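Local atomic coordinates of elongation factor G (Thermus thermophilus, PDB entry 2DY1), a protein that binds GTP with a magnesium ion and probably acts as a GTPase elongation factor in protein synthesis. Residues A[207-212]-A[232-237]; A[128-133]-A[269-274]; A[468-473]-A[549-554]. One frame throughout, in Å; residues are numbered along the deposited sequence.

Contact 1: residues A[207-212]-A[232-237]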
loop_
_atom_site.group_PDB
_atom_site.type_symbol
_atom_site.label_atom_id
_atom_site.label_comp_id
_atom_site.label_asym_id
_atom_site.label_seq_id
_atom_site.Cartn_x
_atom_site.Cartn_y
_atom_site.Cartn_z
ATOM N N GLU A 207 -32.493 -14.857 -16.594
ATOM C CA GLU A 207 -31.131 -15.191 -16.204
ATOM C C GLU A 207 -30.878 -14.868 -14.738
ATOM O O GLU A 207 -30.208 -15.629 -14.047
ATOM C CB GLU A 207 -30.134 -14.441 -17.085
ATOM C CG GLU A 207 -30.026 -15.006 -18.493
ATOM C CD GLU A 207 -29.256 -14.098 -19.432
ATOM O OE1 GLU A 207 -28.493 -13.233 -18.946
ATOM O OE2 GLU A 207 -29.406 -14.255 -20.662
ATOM N N VAL A 208 -31.407 -13.742 -14.271
ATOM C CA VAL A 208 -31.225 -13.341 -12.883
ATOM C C VAL A 208 -31.945 -14.310 -11.943
ATOM O O VAL A 208 -31.369 -14.758 -10.945
ATOM C CB VAL A 208 -31.729 -11.904 -12.661
ATOM C CG1 VAL A 208 -31.887 -11.619 -11.162
ATOM C CG2 VAL A 208 -30.718 -10.922 -13.274
ATOM N N LEU A 209 -33.192 -14.639 -12.274
ATOM C CA LEU A 209 -33.980 -15.571 -11.474
ATOM C C LEU A 209 -33.253 -16.894 -11.363
ATOM O O LEU A 209 -33.077 -17.423 -10.260
ATOM C CB LEU A 209 -35.358 -15.795 -12.111
ATOM C CG LEU A 209 -36.354 -14.640 -11.992
ATOM C CD1 LEU A 209 -37.638 -14.985 -12.738
ATOM C CD2 LEU A 209 -36.648 -14.368 -10.523
ATOM N N GLU A 210 -32.833 -17.425 -12.505
ATOM C CA GLU A 210 -32.122 -18.690 -12.543
ATOM C C GLU A 210 -30.818 -18.654 -11.743
ATOM O O GLU A 210 -30.501 -19.605 -11.028
ATOM C CB GLU A 210 -31.860 -19.107 -14.001
ATOM C CG GLU A 210 -33.134 -19.576 -14.783
ATOM C CD GLU A 210 -32.843 -20.134 -16.182
ATOM O OE1 GLU A 210 -31.800 -20.794 -16.359
ATOM O OE2 GLU A 210 -33.669 -19.930 -17.100
ATOM N N ALA A 211 -30.065 -17.555 -11.828
ATOM C CA ALA A 211 -28.807 -17.477 -11.075
ATOM C C ALA A 211 -29.020 -17.505 -9.562
ATOM O O ALA A 211 -28.220 -18.092 -8.823
ATOM C CB ALA A 211 -28.025 -16.209 -11.470
ATOM N N ILE A 212 -30.090 -16.867 -9.105
ATOM C CA ILE A 212 -30.407 -16.824 -7.689
ATOM C C ILE A 212 -30.902 -18.182 -7.204
ATOM O O ILE A 212 -30.458 -18.672 -6.161
ATOM C CB ILE A 212 -31.481 -15.783 -7.399
ATOM C CG1 ILE A 212 -30.916 -14.388 -7.715
ATOM C CG2 ILE A 212 -31.934 -15.883 -5.926
ATOM C CD1 ILE A 212 -31.928 -13.280 -7.665
ATOM N N GLU A 232 -40.517 -13.254 -1.768
ATOM C CA GLU A 232 -39.848 -13.258 -0.470
ATOM C C GLU A 232 -38.710 -14.262 -0.437
ATOM O O GLU A 232 -37.630 -13.966 0.078
ATOM C CB GLU A 232 -40.821 -13.625 0.648
ATOM C CG GLU A 232 -41.549 -12.468 1.281
ATOM C CD GLU A 232 -42.154 -12.860 2.612
ATOM O OE1 GLU A 232 -42.989 -13.790 2.636
ATOM O OE2 GLU A 232 -41.788 -12.243 3.636
ATOM N N ALA A 233 -38.971 -15.458 -0.960
ATOM C CA ALA A 233 -37.974 -16.520 -0.987
ATOM C C ALA A 233 -36.801 -16.107 -1.852
ATOM O O ALA A 233 -35.645 -16.348 -1.499
ATOM C CB ALA A 233 -38.586 -17.812 -1.526
ATOM N N LEU A 234 -37.113 -15.493 -2.988
ATOM C CA LEU A 234 -36.094 -15.026 -3.922
ATOM C C LEU A 234 -35.250 -13.905 -3.317
ATOM O O LEU A 234 -34.031 -13.886 -3.499
ATOM C CB LEU A 234 -36.743 -14.553 -5.230
ATOM C CG LEU A 234 -37.090 -15.656 -6.240
ATOM C CD1 LEU A 234 -38.042 -15.123 -7.301
ATOM C CD2 LEU A 234 -35.803 -16.197 -6.865
ATOM N N GLU A 235 -35.884 -12.982 -2.602
ATOM C CA GLU A 235 -35.137 -11.878 -1.975
ATOM C C GLU A 235 -34.134 -12.436 -0.970
ATOM O O GLU A 235 -32.958 -12.063 -0.972
ATOM C CB GLU A 235 -36.073 -10.924 -1.226
ATOM C CG GLU A 235 -37.127 -10.228 -2.066
ATOM C CD GLU A 235 -38.058 -9.371 -1.213
ATOM O OE1 GLU A 235 -37.575 -8.393 -0.600
ATOM O OE2 GLU A 235 -39.270 -9.681 -1.150
ATOM N N LYS A 236 -34.601 -13.331 -0.104
ATOM C CA LYS A 236 -33.733 -13.915 0.910
ATOM C C LYS A 236 -32.602 -14.719 0.291
ATOM O O LYS A 236 -31.470 -14.672 0.762
ATOM C CB LYS A 236 -34.545 -14.797 1.871
ATOM C CG LYS A 236 -35.530 -14.002 2.727
ATOM C CD LYS A 236 -36.286 -14.881 3.722
ATOM C CE LYS A 236 -37.201 -14.040 4.609
ATOM N NZ LYS A 236 -37.976 -14.862 5.587
ATOM N N ALA A 237 -32.892 -15.455 -0.777
ATOM C CA ALA A 237 -31.859 -16.234 -1.427
ATOM C C ALA A 237 -30.807 -15.301 -2.041
ATOM O O ALA A 237 -29.611 -15.569 -1.952
ATOM C CB ALA A 237 -32.465 -17.127 -2.504
#

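Contact 2: residues A[128-133]-A[269-274]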
loop_
_atom_site.group_PDB
_atom_site.type_symbol
_atom_site.label_atom_id
_atom_site.label_comp_id
_atom_site.label_asym_id
_atom_site.label_seq_id
_atom_site.Cartn_x
_atom_site.Cartn_y
_atom_site.Cartn_z
ATOM N N PRO A 128 -18.144 -9.625 0.423
ATOM C CA PRO A 128 -19.110 -9.663 -0.676
ATOM C C PRO A 128 -18.727 -8.459 -1.551
ATOM O O PRO A 128 -18.158 -7.470 -1.055
ATOM C CB PRO A 128 -20.438 -9.397 0.013
ATOM C CG PRO A 128 -20.236 -10.088 1.363
ATOM C CD PRO A 128 -18.837 -9.645 1.731
ATOM N N ARG A 129 -19.038 -8.533 -2.839
ATOM C CA ARG A 129 -18.726 -7.452 -3.764
ATOM C C ARG A 129 -19.928 -7.139 -4.646
ATOM O O ARG A 129 -20.683 -8.035 -5.039
ATOM C CB ARG A 129 -17.548 -7.830 -4.670
ATOM C CG ARG A 129 -16.155 -7.580 -4.074
ATOM C CD ARG A 129 -15.242 -8.750 -4.409
ATOM N NE ARG A 129 -15.647 -9.887 -3.576
ATOM C CZ ARG A 129 -15.451 -11.158 -3.896
ATOM N NH1 ARG A 129 -14.851 -11.477 -5.039
ATOM N NH2 ARG A 129 -15.872 -12.109 -3.072
ATOM N N MET A 130 -20.124 -5.852 -4.911
ATOM C CA MET A 130 -21.184 -5.361 -5.798
ATOM C C MET A 130 -20.436 -4.399 -6.719
ATOM O O MET A 130 -19.452 -3.806 -6.304
ATOM C CB MET A 130 -22.260 -4.609 -4.989
ATOM C CG MET A 130 -23.166 -3.672 -5.754
ATOM S SD MET A 130 -24.255 -2.797 -4.558
ATOM C CE MET A 130 -25.253 -4.187 -4.085
ATOM N N VAL A 131 -20.871 -4.284 -7.971
ATOM C CA VAL A 131 -20.234 -3.381 -8.933
ATOM C C VAL A 131 -21.187 -2.253 -9.242
ATOM O O VAL A 131 -22.392 -2.480 -9.352
ATOM C CB VAL A 131 -19.977 -4.108 -10.284
ATOM C CG1 VAL A 131 -19.516 -3.116 -11.365
ATOM C CG2 VAL A 131 -18.927 -5.200 -10.099
ATOM N N VAL A 132 -20.667 -1.032 -9.371
ATOM C CA VAL A 132 -21.508 0.082 -9.809
ATOM C C VAL A 132 -20.832 0.649 -11.056
ATOM O O VAL A 132 -19.657 1.008 -11.040
ATOM C CB VAL A 132 -21.736 1.186 -8.705
ATOM C CG1 VAL A 132 -20.434 1.727 -8.160
ATOM C CG2 VAL A 132 -22.597 2.310 -9.289
ATOM N N VAL A 133 -21.578 0.678 -12.158
ATOM C CA VAL A 133 -21.052 1.171 -13.429
ATOM C C VAL A 133 -21.364 2.640 -13.581
ATOM O O VAL A 133 -22.532 3.062 -13.595
ATOM C CB VAL A 133 -21.662 0.390 -14.601
ATOM C CG1 VAL A 133 -21.150 0.985 -15.926
ATOM C CG2 VAL A 133 -21.288 -1.087 -14.482
ATOM N N LEU A 269 -28.556 -1.637 0.756
ATOM C CA LEU A 269 -29.270 -2.160 1.918
ATOM C C LEU A 269 -29.848 -3.540 1.628
ATOM O O LEU A 269 -29.756 -4.458 2.446
ATOM C CB LEU A 269 -30.386 -1.186 2.332
ATOM C CG LEU A 269 -29.819 0.110 2.910
ATOM C CD1 LEU A 269 -30.872 1.209 2.813
ATOM C CD2 LEU A 269 -29.364 -0.108 4.376
ATOM N N GLU A 270 -30.412 -3.709 0.443
ATOM C CA GLU A 270 -31.012 -4.989 0.099
ATOM C C GLU A 270 -30.038 -6.138 -0.141
ATOM O O GLU A 270 -30.294 -7.282 0.250
ATOM C CB GLU A 270 -31.880 -4.807 -1.149
ATOM C CG GLU A 270 -32.385 -6.105 -1.751
ATOM C CD GLU A 270 -33.128 -5.879 -3.057
ATOM O OE1 GLU A 270 -32.924 -4.811 -3.681
ATOM O OE2 GLU A 270 -33.901 -6.772 -3.466
ATOM N N ALA A 271 -28.911 -5.839 -0.774
ATOM C CA ALA A 271 -27.940 -6.862 -1.130
ATOM C C ALA A 271 -26.753 -7.155 -0.229
ATOM O O ALA A 271 -26.294 -8.290 -0.170
ATOM C CB ALA A 271 -27.420 -6.571 -2.546
ATOM N N LEU A 272 -26.239 -6.142 0.457
ATOM C CA LEU A 272 -25.045 -6.328 1.255
ATOM C C LEU A 272 -25.363 -6.694 2.686
ATOM O O LEU A 272 -26.415 -6.340 3.201
ATOM C CB LEU A 272 -24.174 -5.070 1.148
ATOM C CG LEU A 272 -23.857 -4.747 -0.324
ATOM C CD1 LEU A 272 -22.956 -3.498 -0.355
ATOM C CD2 LEU A 272 -23.159 -5.909 -1.029
ATOM N N PRO A 273 -24.443 -7.416 3.340
ATOM C CA PRO A 273 -24.676 -7.845 4.722
ATOM C C PRO A 273 -24.536 -6.839 5.825
ATOM O O PRO A 273 -23.768 -5.896 5.732
ATOM C CB PRO A 273 -23.672 -8.971 4.895
ATOM C CG PRO A 273 -22.477 -8.421 4.177
ATOM C CD PRO A 273 -23.128 -7.892 2.874
ATOM N N SER A 274 -25.278 -7.095 6.900
ATOM C CA SER A 274 -25.220 -6.269 8.092
ATOM C C SER A 274 -24.053 -6.793 8.937
ATOM O O SER A 274 -23.541 -7.897 8.718
ATOM C CB SER A 274 -26.511 -6.434 8.900
ATOM O OG SER A 274 -26.516 -7.728 9.499
#

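Contact 3: residues A[468-473]-A[549-554]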
loop_
_atom_site.group_PDB
_atom_site.type_symbol
_atom_site.label_atom_id
_atom_site.label_comp_id
_atom_site.label_asym_id
_atom_site.label_seq_id
_atom_site.Cartn_x
_atom_site.Cartn_y
_atom_site.Cartn_z
ATOM N N GLY A 468 50.731 -5.989 11.593
ATOM C CA GLY A 468 50.081 -4.848 12.194
ATOM C C GLY A 468 50.613 -4.797 13.609
ATOM O O GLY A 468 50.462 -5.746 14.383
ATOM N N LYS A 469 51.256 -3.696 13.975
ATOM C CA LYS A 469 51.780 -3.633 15.322
ATOM C C LYS A 469 51.557 -2.288 15.999
ATOM O O LYS A 469 51.719 -1.233 15.386
ATOM C CB LYS A 469 53.267 -3.977 15.303
ATOM C CG LYS A 469 53.869 -4.216 16.673
ATOM C CD LYS A 469 55.255 -4.845 16.535
ATOM C CE LYS A 469 55.803 -5.277 17.873
ATOM N NZ LYS A 469 57.034 -6.105 17.689
ATOM N N TYR A 470 51.183 -2.347 17.269
ATOM C CA TYR A 470 50.928 -1.146 18.060
ATOM C C TYR A 470 51.648 -1.211 19.405
ATOM O O TYR A 470 51.387 -2.109 20.203
ATOM C CB TYR A 470 49.428 -1.004 18.313
ATOM C CG TYR A 470 49.016 0.289 18.983
ATOM C CD1 TYR A 470 49.113 1.504 18.309
ATOM C CD2 TYR A 470 48.498 0.292 20.271
ATOM C CE1 TYR A 470 48.694 2.694 18.905
ATOM C CE2 TYR A 470 48.075 1.483 20.879
ATOM C CZ TYR A 470 48.177 2.674 20.187
ATOM O OH TYR A 470 47.765 3.852 20.768
ATOM N N LYS A 471 52.543 -0.261 19.661
ATOM C CA LYS A 471 53.252 -0.221 20.938
ATOM C C LYS A 471 53.540 1.213 21.382
ATOM O O LYS A 471 54.296 1.939 20.735
ATOM C CB LYS A 471 54.558 -1.029 20.874
ATOM C CG LYS A 471 55.527 -0.644 19.766
ATOM C CD LYS A 471 56.937 -1.189 20.038
ATOM C CE LYS A 471 56.950 -2.701 20.265
ATOM N NZ LYS A 471 58.328 -3.252 20.485
ATOM N N LYS A 472 52.919 1.609 22.489
ATOM C CA LYS A 472 53.077 2.949 23.051
ATOM C C LYS A 472 52.852 2.904 24.557
ATOM O O LYS A 472 52.259 1.958 25.072
ATOM C CB LYS A 472 52.073 3.916 22.414
ATOM C CG LYS A 472 52.364 4.236 20.958
ATOM C CD LYS A 472 51.224 4.994 20.297
ATOM C CE LYS A 472 51.541 5.247 18.827
ATOM N NZ LYS A 472 50.375 5.783 18.067
ATOM N N GLN A 473 53.329 3.923 25.265
ATOM C CA GLN A 473 53.155 3.978 26.713
ATOM C C GLN A 473 52.546 5.313 27.121
ATOM O O GLN A 473 53.067 6.371 26.773
ATOM C CB GLN A 473 54.495 3.775 27.420
ATOM C CG GLN A 473 54.389 3.721 28.934
ATOM C CD GLN A 473 55.252 2.627 29.528
ATOM O OE1 GLN A 473 55.028 1.441 29.279
ATOM N NE2 GLN A 473 56.246 3.018 30.316
ATOM N N ASP A 549 43.012 -5.615 24.877
ATOM C CA ASP A 549 42.102 -5.762 23.747
ATOM C C ASP A 549 42.265 -4.572 22.807
ATOM O O ASP A 549 42.277 -4.734 21.588
ATOM C CB ASP A 549 40.653 -5.854 24.219
ATOM C CG ASP A 549 40.372 -7.134 24.979
ATOM O OD1 ASP A 549 40.984 -8.173 24.650
ATOM O OD2 ASP A 549 39.528 -7.110 25.894
ATOM N N LEU A 550 42.404 -3.375 23.371
ATOM C CA LEU A 550 42.567 -2.181 22.546
ATOM C C LEU A 550 43.826 -2.262 21.697
ATOM O O LEU A 550 43.793 -1.946 20.504
ATOM C CB LEU A 550 42.619 -0.914 23.427
ATOM C CG LEU A 550 43.025 0.379 22.704
ATOM C CD1 LEU A 550 41.950 0.774 21.700
ATOM C CD2 LEU A 550 43.242 1.503 23.729
ATOM N N ALA A 551 44.940 -2.669 22.309
ATOM C CA ALA A 551 46.203 -2.784 21.588
ATOM C C ALA A 551 46.054 -3.791 20.455
ATOM O O ALA A 551 46.575 -3.572 19.352
ATOM C CB ALA A 551 47.302 -3.232 22.534
ATOM N N PHE A 552 45.342 -4.875 20.720
ATOM C CA PHE A 552 45.154 -5.877 19.674
ATOM C C PHE A 552 44.124 -5.454 18.621
ATOM O O PHE A 552 44.265 -5.816 17.461
ATOM C CB PHE A 552 44.814 -7.253 20.275
ATOM C CG PHE A 552 46.035 -8.094 20.562
ATOM C CD1 PHE A 552 46.491 -8.275 21.868
ATOM C CD2 PHE A 552 46.790 -8.614 19.508
ATOM C CE1 PHE A 552 47.687 -8.960 22.116
ATOM C CE2 PHE A 552 47.985 -9.295 19.742
ATOM C CZ PHE A 552 48.434 -9.470 21.055
ATOM N N GLN A 553 43.112 -4.670 19.004
ATOM C CA GLN A 553 42.124 -4.200 18.028
ATOM C C GLN A 553 42.844 -3.271 17.068
ATOM O O GLN A 553 42.639 -3.333 15.858
ATOM C CB GLN A 553 40.988 -3.416 18.703
ATOM C CG GLN A 553 40.159 -4.199 19.699
ATOM C CD GLN A 553 38.983 -3.390 20.249
ATOM O OE1 GLN A 553 38.520 -3.632 21.365
ATOM N NE2 GLN A 553 38.487 -2.440 19.458
ATOM N N ILE A 554 43.689 -2.393 17.614
ATOM C CA ILE A 554 44.431 -1.465 16.774
ATOM C C ILE A 554 45.435 -2.194 15.887
ATOM O O ILE A 554 45.535 -1.916 14.694
ATOM C CB ILE A 554 45.198 -0.410 17.626
ATOM C CG1 ILE A 554 44.213 0.392 18.479
ATOM C CG2 ILE A 554 45.997 0.503 16.707
ATOM C CD1 ILE A 554 44.888 1.385 19.411
#

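Contact 1: residues A[207-212]-A[232-237]
Leu234 lays its two methyl branches against Leu209 and Ile212, one turn apart on the facing helix. CD1 of Leu234 meets CD2 of Leu209 at 3.6 Å; the two side chains cross at about a right angle and meet through their end methyls. The other branch, CD2 of Leu234, lies 4.0 Å from CG2 of Ile212. That same isoleucine methyl also rests 3.7 Å from CB of Ala237, so one methyl touches both Leu234 and Ala237, three residues apart on their helix. The torsion of Ile212 explains this reach: CG2 stands anti to the backbone N while CG1 is anti to the carbonyl carbon (chi1 -65°), and it is the shorter branch that spans the interface.

Residues 207-212 belong to helix 198-213 and residues 232-237 to helix 231-243, which lie between strands 156-165 and 248-252, consistent with the G' insertion of the EF-G GTPase domain. Their short segments approach to 10.4 Å between axes at an angle of 68°, and the CA atoms come nearest at Ile212 and Ala237, 6.5 Å apart. No hydrogen bond joins the segments; the side-chain contacts are apolar, and CG2 of Ile212 also lies 3.8 Å from the carbonyl oxygen of Leu234. Leu219 of helix 217-225 packs on Ala237, and Leu247 touches Ile212. Past the end of helix 198-213, the hydroxyl of Thr215 hydrogen-bonds the carbonyl oxygen of Ile212.

Contact 2: residues A[128-133]-A[269-274]
Met130 and Ala271 make the closest of the apolar contacts between these segments, the thioether methyl CE standing 3.6 Å from CB of Ala271. The same methyl lies 4.1 Å from CG of Leu272, and the two longer side chains cross obliquely. Met130 gets there by extending first, with CG anti to the backbone N (chi1 161°), and then bending at its last torsion (chi3 -70°), which brings CE to both residues. Leu272 is the first residue to leave helical geometry after helix 261-271, so the methionine methyl lies against the very end of that helix.

A separate apolar contact joins two proline rings. CG of Pro128 is 3.9 Å from CD of Pro273, an approach of saturated ring carbons. All five touching residues are buried.

Polar links run to other parts of the domain instead of across the segments, which share no hydrogen bond. Arg129, whose side chain starts away from the helix end, forms a salt bridge with Glu123 and a cation-pi interaction with Trp119.

Strand 129-134 is an inner strand of the mixed sheet of the P-loop GTPase domain, hydrogen-bonded through its backbone to strands 100-106 and 248-252. Helix 261-271 packs over it, with Leu267 and Ile268 also touching Met130, while helix 231-243 reaches residues 269-274 through Phe238 on Ala271 and Val242 on Leu272.

Contact 3: residues A[468-473]-A[549-554]
Tyr470 turns one face of its ring to Ile554, whose CD1 methyl sits above that face in a CH-pi contact. The methyl is 3.7 Å from the ring centroid and only 20° off the ring normal, which identifies a face-on approach; it is offset toward the rim, with CE2 of Tyr470 as the nearest ring atom to CD1 at 3.5 Å. The second branch of the isoleucine takes the base of the ring: CG2 of Ile554 lies 3.6 Å from CD1 of Tyr470. The two branches thus span the ring from its root toward its hydroxyl end, although the side chains as wholes cross at a slant. Tyr470 starts out toward the helix and sets its ring with CG anti to the backbone N (chi1 -173°), beside the carbonyl carbon. In Ile554, CG1 is anti to the carbonyl carbon (chi1 -60°) and carries CD1 outward over the ring, leaving CG2 anti to the backbone N.

These residues join strand 464-474, an edge strand of the four-stranded mixed sheet of domain IV, to the first turns of helix 549-566, which packs against that sheet. The strand pairs through its backbone with strand 477-489, whose Gln479 touches both Tyr470 and Ala551. No hydrogen bond crosses between the segments. Ala551 is the looser partner: its CB is 4.4 Å from CD2 of Tyr470, and its CA approaches the ring obliquely. With an alanine in place of Tyr470, both Ile554 methyls would probably lose the aromatic surface they rest on, opening a gap between strand and helix.

From the N terminus, contact 2 opens first, at strand residues 128-133 in the GTP-binding domain. Before it closes at 269-274, contact 1 opens at 207-212 and closes at 232-237, so this short helix-to-helix loop is nested inside the much longer one. The two have centres about 15 Å apart and do not touch, yet helix 231-243 takes part in contact 1 and borders contact 2. Contact 3 follows in series, closing a loop within domain IV from edge strand to helix. Its centre is about 75 Å from that of contact 2 and about 87 Å from that of contact 1, on the opposite side of the chain's centre.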